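Long-range contacts in CMP/dCMP-type deaminase domain-containing protein (Aspergillus oryzae RIB40, PDB 7DRY), which binds zinc and probably deaminates a pyrimidine intermediate of riboflavin biosynthesis, as a member of the cytidine deaminase fold family: residues Gly29-Ser34 with Asp45-Thr50; Ala6-Glu11 with Val94-Met99. All coordinates share one frame; numbering follows the deposited sequence. Where two conformers were deposited one is given.

Contact 1: Gly29-Ser34 with Asp45-Thr50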
loop_
_atom_site.group_PDB
_atom_site.type_symbol
_atom_site.label_atom_id
_atom_site.label_comp_id
_atom_site.label_asym_id
_atom_site.label_seq_id
_atom_site.Cartn_x
_atom_site.Cartn_y
_atom_site.Cartn_z
ATOM N N GLY A 29 -2.971 -0.509 6.003
ATOM C CA GLY A 29 -3.982 -1.155 5.184
ATOM C C GLY A 29 -3.859 -0.696 3.744
ATOM O O GLY A 29 -3.431 0.426 3.464
ATOM N N ALA A 30 -4.244 -1.584 2.827
ATOM C CA ALA A 30 -4.117 -1.318 1.401
ATOM C C ALA A 30 -5.337 -1.842 0.663
ATOM O O ALA A 30 -5.856 -2.916 0.989
ATOM C CB ALA A 30 -2.874 -2.003 0.820
ATOM N N ILE A 31 -5.774 -1.089 -0.352
ATOM C CA ILE A 31 -6.912 -1.465 -1.190
ATOM C C ILE A 31 -6.512 -1.243 -2.638
ATOM O O ILE A 31 -6.061 -0.151 -2.998
ATOM C CB ILE A 31 -8.167 -0.640 -0.857
ATOM C CG1 ILE A 31 -8.647 -0.954 0.566
ATOM C CG2 ILE A 31 -9.293 -0.951 -1.855
ATOM C CD1 ILE A 31 -9.744 -0.016 1.081
ATOM N N LEU A 32 -6.670 -2.271 -3.459
ATOM C CA LEU A 32 -6.351 -2.204 -4.879
ATOM C C LEU A 32 -7.652 -2.058 -5.660
ATOM O O LEU A 32 -8.592 -2.835 -5.453
ATOM C CB LEU A 32 -5.612 -3.473 -5.298
ATOM C CG LEU A 32 -5.155 -3.534 -6.760
ATOM C CD1 LEU A 32 -4.158 -2.412 -7.055
ATOM C CD2 LEU A 32 -4.545 -4.896 -7.034
ATOM N N VAL A 33 -7.718 -1.041 -6.528
ATOM C CA VAL A 33 -8.945 -0.639 -7.212
ATOM C C VAL A 33 -8.707 -0.655 -8.719
ATOM O O VAL A 33 -7.629 -0.269 -9.187
ATOM C CB VAL A 33 -9.338 0.786 -6.761
ATOM C CG1 VAL A 33 -10.583 1.284 -7.490
ATOM C CG2 VAL A 33 -9.544 0.826 -5.240
ATOM N N SER A 34 -9.718 -1.083 -9.479
ATOM C CA SER A 34 -9.751 -0.910 -10.933
ATOM C C SER A 34 -10.647 0.281 -11.254
ATOM O O SER A 34 -11.825 0.301 -10.876
ATOM C CB SER A 34 -10.274 -2.157 -11.647
ATOM O OG SER A 34 -10.538 -1.879 -13.020
ATOM N N ASP A 45 -15.662 2.433 -9.967
ATOM C CA ASP A 45 -14.525 1.746 -9.368
ATOM C C ASP A 45 -14.925 0.318 -9.013
ATOM O O ASP A 45 -16.060 0.058 -8.604
ATOM C CB ASP A 45 -14.109 2.442 -8.069
ATOM C CG ASP A 45 -13.288 3.706 -8.283
ATOM O OD1 ASP A 45 -12.968 4.076 -9.430
ATOM O OD2 ASP A 45 -12.955 4.339 -7.252
ATOM N N ARG A 46 -13.987 -0.608 -9.158
ATOM C CA ARG A 46 -14.172 -1.988 -8.724
ATOM C C ARG A 46 -13.039 -2.354 -7.782
ATOM O O ARG A 46 -11.869 -2.116 -8.095
ATOM C CB ARG A 46 -14.158 -2.938 -9.924
ATOM C CG ARG A 46 -15.238 -2.635 -10.966
ATOM C CD ARG A 46 -14.923 -3.291 -12.311
ATOM N NE ARG A 46 -15.929 -2.986 -13.326
ATOM C CZ ARG A 46 -15.795 -3.281 -14.614
ATOM N NH1 ARG A 46 -14.697 -3.888 -15.045
ATOM N NH2 ARG A 46 -16.755 -2.967 -15.473
ATOM N N ILE A 47 -13.376 -2.929 -6.631
ATOM C CA ILE A 47 -12.337 -3.411 -5.729
ATOM C C ILE A 47 -11.730 -4.682 -6.300
ATOM O O ILE A 47 -12.448 -5.602 -6.710
ATOM C CB ILE A 47 -12.884 -3.641 -4.313
ATOM C CG1 ILE A 47 -13.549 -2.374 -3.786
ATOM C CG2 ILE A 47 -11.753 -4.072 -3.376
ATOM C CD1 ILE A 47 -12.650 -1.162 -3.833
ATOM N N VAL A 48 -10.403 -4.720 -6.358
ATOM C CA VAL A 48 -9.668 -5.863 -6.872
ATOM C C VAL A 48 -9.085 -6.706 -5.743
ATOM O O VAL A 48 -9.103 -7.935 -5.810
ATOM C CB VAL A 48 -8.573 -5.381 -7.849
ATOM C CG1 VAL A 48 -7.716 -6.558 -8.345
ATOM C CG2 VAL A 48 -9.201 -4.650 -9.023
ATOM N N SER A 49 -8.549 -6.069 -4.706
ATOM C CA SER A 49 -8.061 -6.812 -3.549
ATOM C C SER A 49 -7.906 -5.857 -2.378
ATOM O O SER A 49 -7.962 -4.637 -2.533
ATOM C CB SER A 49 -6.738 -7.506 -3.864
ATOM O OG SER A 49 -6.433 -8.454 -2.846
ATOM N N THR A 50 -7.710 -6.438 -1.188
ATOM C CA THR A 50 -7.401 -5.678 0.022
ATOM C C THR A 50 -6.353 -6.445 0.815
ATOM O O THR A 50 -6.179 -7.649 0.630
ATOM C CB THR A 50 -8.631 -5.461 0.934
ATOM O OG1 THR A 50 -8.997 -6.701 1.569
ATOM C CG2 THR A 50 -9.828 -4.931 0.149
#

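Contact 2: Ala6-Glu11 with Val94-Met99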
loop_
_atom_site.group_PDB
_atom_site.type_symbol
_atom_site.label_atom_id
_atom_site.label_comp_id
_atom_site.label_asym_id
_atom_site.label_seq_id
_atom_site.Cartn_x
_atom_site.Cartn_y
_atom_site.Cartn_z
ATOM N N ALA A 6 -9.824 10.409 0.067
ATOM C CA ALA A 6 -9.880 10.410 1.522
ATOM C C ALA A 6 -10.716 9.249 2.042
ATOM O O ALA A 6 -10.346 8.602 3.029
ATOM C CB ALA A 6 -10.432 11.746 2.023
ATOM N N LYS A 7 -11.843 8.960 1.386
ATOM C CA LYS A 7 -12.681 7.853 1.840
ATOM C C LYS A 7 -11.965 6.519 1.688
ATOM O O LYS A 7 -12.013 5.677 2.594
ATOM C CB LYS A 7 -14.021 7.841 1.099
ATOM C CG LYS A 7 -14.984 6.783 1.634
ATOM C CD LYS A 7 -16.217 6.623 0.754
ATOM C CE LYS A 7 -17.184 5.602 1.345
ATOM N NZ LYS A 7 -16.616 4.883 2.527
ATOM N N TYR A 8 -11.288 6.306 0.556
ATOM C CA TYR A 8 -10.510 5.079 0.403
ATOM C C TYR A 8 -9.442 4.969 1.481
ATOM O O TYR A 8 -9.207 3.878 2.020
ATOM C CB TYR A 8 -9.856 5.028 -0.978
ATOM C CG TYR A 8 -10.760 4.485 -2.059
ATOM C CD1 TYR A 8 -11.192 3.157 -2.035
ATOM C CD2 TYR A 8 -11.195 5.292 -3.107
ATOM C CE1 TYR A 8 -12.010 2.655 -3.015
ATOM C CE2 TYR A 8 -12.030 4.795 -4.097
ATOM C CZ TYR A 8 -12.433 3.471 -4.048
ATOM O OH TYR A 8 -13.256 2.959 -5.027
ATOM N N LEU A 9 -8.790 6.085 1.825
ATOM C CA LEU A 9 -7.753 5.999 2.848
ATOM C C LEU A 9 -8.340 5.697 4.219
ATOM O O LEU A 9 -7.711 4.989 5.009
ATOM C CB LEU A 9 -6.881 7.249 2.856
ATOM C CG LEU A 9 -5.922 7.294 1.665
ATOM C CD1 LEU A 9 -5.156 8.596 1.702
ATOM C CD2 LEU A 9 -4.954 6.100 1.634
ATOM N N ARG A 10 -9.538 6.210 4.517
ATOM C CA ARG A 10 -10.197 5.848 5.769
ATOM C C ARG A 10 -10.521 4.361 5.796
ATOM O O ARG A 10 -10.396 3.708 6.839
ATOM C CB ARG A 10 -11.467 6.677 5.961
ATOM C CG ARG A 10 -11.208 8.147 6.269
ATOM C CD ARG A 10 -12.473 8.848 6.744
ATOM N NE ARG A 10 -13.485 8.943 5.695
ATOM C CZ ARG A 10 -13.589 9.957 4.842
ATOM N NH1 ARG A 10 -12.735 10.972 4.905
ATOM N NH2 ARG A 10 -14.544 9.955 3.923
ATOM N N GLU A 11 -10.938 3.812 4.651
ATOM C CA GLU A 11 -11.189 2.380 4.566
ATOM C C GLU A 11 -9.894 1.597 4.738
ATOM O O GLU A 11 -9.879 0.539 5.379
ATOM C CB GLU A 11 -11.868 2.058 3.230
ATOM C CG GLU A 11 -13.299 2.599 3.137
ATOM C CD GLU A 11 -13.885 2.547 1.738
ATOM O OE1 GLU A 11 -13.167 2.171 0.791
ATOM O OE2 GLU A 11 -15.078 2.885 1.588
ATOM N N VAL A 94 -5.109 1.030 -9.360
ATOM C CA VAL A 94 -4.626 2.030 -8.422
ATOM C C VAL A 94 -4.625 1.381 -7.048
ATOM O O VAL A 94 -5.592 0.705 -6.681
ATOM C CB VAL A 94 -5.561 3.253 -8.429
ATOM C CG1 VAL A 94 -5.215 4.206 -7.316
ATOM C CG2 VAL A 94 -5.524 3.937 -9.796
ATOM N N MET A 95 -3.550 1.572 -6.291
ATOM C CA MET A 95 -3.483 1.081 -4.922
ATOM C C MET A 95 -3.504 2.240 -3.939
ATOM O O MET A 95 -2.708 3.179 -4.056
ATOM C CB MET A 95 -2.251 0.206 -4.691
ATOM C CG MET A 95 -2.266 -0.435 -3.305
ATOM S SD MET A 95 -0.823 -1.448 -2.937
ATOM C CE MET A 95 -1.282 -2.970 -3.775
ATOM N N TYR A 96 -4.438 2.180 -2.993
ATOM C CA TYR A 96 -4.445 3.060 -1.835
ATOM C C TYR A 96 -3.771 2.340 -0.677
ATOM O O TYR A 96 -3.953 1.135 -0.483
ATOM C CB TYR A 96 -5.883 3.395 -1.436
ATOM C CG TYR A 96 -6.599 4.276 -2.423
ATOM C CD1 TYR A 96 -7.309 3.729 -3.501
ATOM C CD2 TYR A 96 -6.583 5.662 -2.285
ATOM C CE1 TYR A 96 -7.967 4.548 -4.414
ATOM C CE2 TYR A 96 -7.231 6.486 -3.195
ATOM C CZ TYR A 96 -7.931 5.928 -4.248
ATOM O OH TYR A 96 -8.577 6.738 -5.139
ATOM N N VAL A 97 -2.967 3.073 0.084
ATOM C CA VAL A 97 -2.276 2.492 1.229
ATOM C C VAL A 97 -2.037 3.612 2.229
ATOM O O VAL A 97 -1.782 4.747 1.830
ATOM C CB VAL A 97 -0.981 1.782 0.765
ATOM C CG1 VAL A 97 -0.084 2.725 0.000
ATOM C CG2 VAL A 97 -0.242 1.153 1.919
ATOM N N THR A 98 -2.171 3.318 3.529
ATOM C CA THR A 98 -2.127 4.430 4.479
ATOM C C THR A 98 -0.757 5.100 4.484
ATOM O O THR A 98 -0.671 6.328 4.544
ATOM C CB THR A 98 -2.563 4.023 5.891
ATOM O OG1 THR A 98 -1.726 2.971 6.385
ATOM C CG2 THR A 98 -4.024 3.587 5.912
ATOM N N MET A 99 0.321 4.319 4.404
ATOM C CA MET A 99 1.674 4.862 4.433
ATOM C C MET A 99 2.382 4.612 3.106
ATOM O O MET A 99 2.024 3.705 2.352
ATOM C CB MET A 99 2.474 4.237 5.585
ATOM C CG MET A 99 1.846 4.466 6.964
ATOM S SD MET A 99 2.880 3.932 8.327
ATOM C CE MET A 99 4.143 5.215 8.344
#

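Contact 1: Gly29-Ser34 with Asp45-Thr50
D45 meets strand 29-34 through its side chain, the carboxylate carbon CG lying 3.7 Å from V33 CG1; its OD2 is taken up by the hydroxyl of Y8 and by a salt bridge to R35. R46 pairs with S34 by two backbone bonds, S34 N to R46 O (2.8 Å) and R46 N to S34 O, while its extended chain leads away from strand 29-34. I47 lies across from V33 as a non-hydrogen-bonded pair. Its CD1 comes 3.9 Å from both I31 CG2 and V33 CG2, on the face that helix 5-16 packs against. At V48 the register slips by one residue: L32 O accepts V48 N at 2.8 Å and, weakly, S49 N at 3.3 Å from the same L32 O. V48 lays its two methyls along the L32/S34 face, CG1, anti to its backbone N (chi1 176°), against L32 CD2 and CG2 3.6 Å from S34 N. S49 O accepts the amide of L32, with S49 OG held by C66 O of helix 62-73. T50 closes the pairing with CG2 beside I31 CG1. The arrangement is an antiparallel beta hairpin with a classic bulge, at the edge of the sheet of a cytidine deaminase fold.

Contact 2: Ala6-Glu11 with Val94-Met99
Y8 and Y96 form an offset stack that joins helix 5-16 to strand 91-97. The ring centroids stand 4.5 Å apart with the planes 18° from parallel, and the displacement brings Y8 CB, rather than its ring, over the middle of Y96. That CB sits 3.5 Å from the Y96 ring centroid, only 8° off the normal, as a CH-pi contact. Farther out, Y8 CD2 rests 3.5 Å from Y96 CZ, while Y96 CE1 lies over the rim of the Y8 ring. L9 fills the next position along the helix. With CG anti to its carbonyl carbon and the chain then extended, it carries CD2 to the edge of the Y96 ring, 4.2 Å from Y96 CB and 3.5 Å from V97 O. T98 CG2 approaches the backbone O of L9 at 4.0 Å, where the chain turns a corner.

Both phenol groups are fixed from outside this pair. The Y8 hydroxyl has D45 as its partner, and Y96 OH bonds to H5 and R35, which should restrain sliding of the two rings. Y131 of the neighbouring strand 127-132 stacks on Y96, and V33 packs against Y8; V160 and L163 lie against L9. On the outer side of the helix, a salt bridge ties K7 NZ to E11 OE2 one turn on. Here the axes of 6-11 and 94-97 cross at 59°, forming the buried helix-on-sheet layer of the cytidine deaminase fold.

Contact 1 is nested within the loop closed by contact 2, their centres about 9 Å apart, and strands 29-36 and 91-97 run side by side in one sheet. V33 N reaches V94 O at 2.8 Å, a probable hydrogen bond. A second tie runs through side chains, Y8 OH lying 2.6 Å from D45 OD2. Toward the zinc site, made by H61, C102 and C112, A30 CB packs 3.6 Å from Y96 O. The side chains of A30 and V97 are each about 4 Å from that of E63, a zinc-binding residue in another structure of this protein but not bound to the metal here. They lie about 9 and 8 Å from the zinc ion, one shell behind it, and supply no ligand.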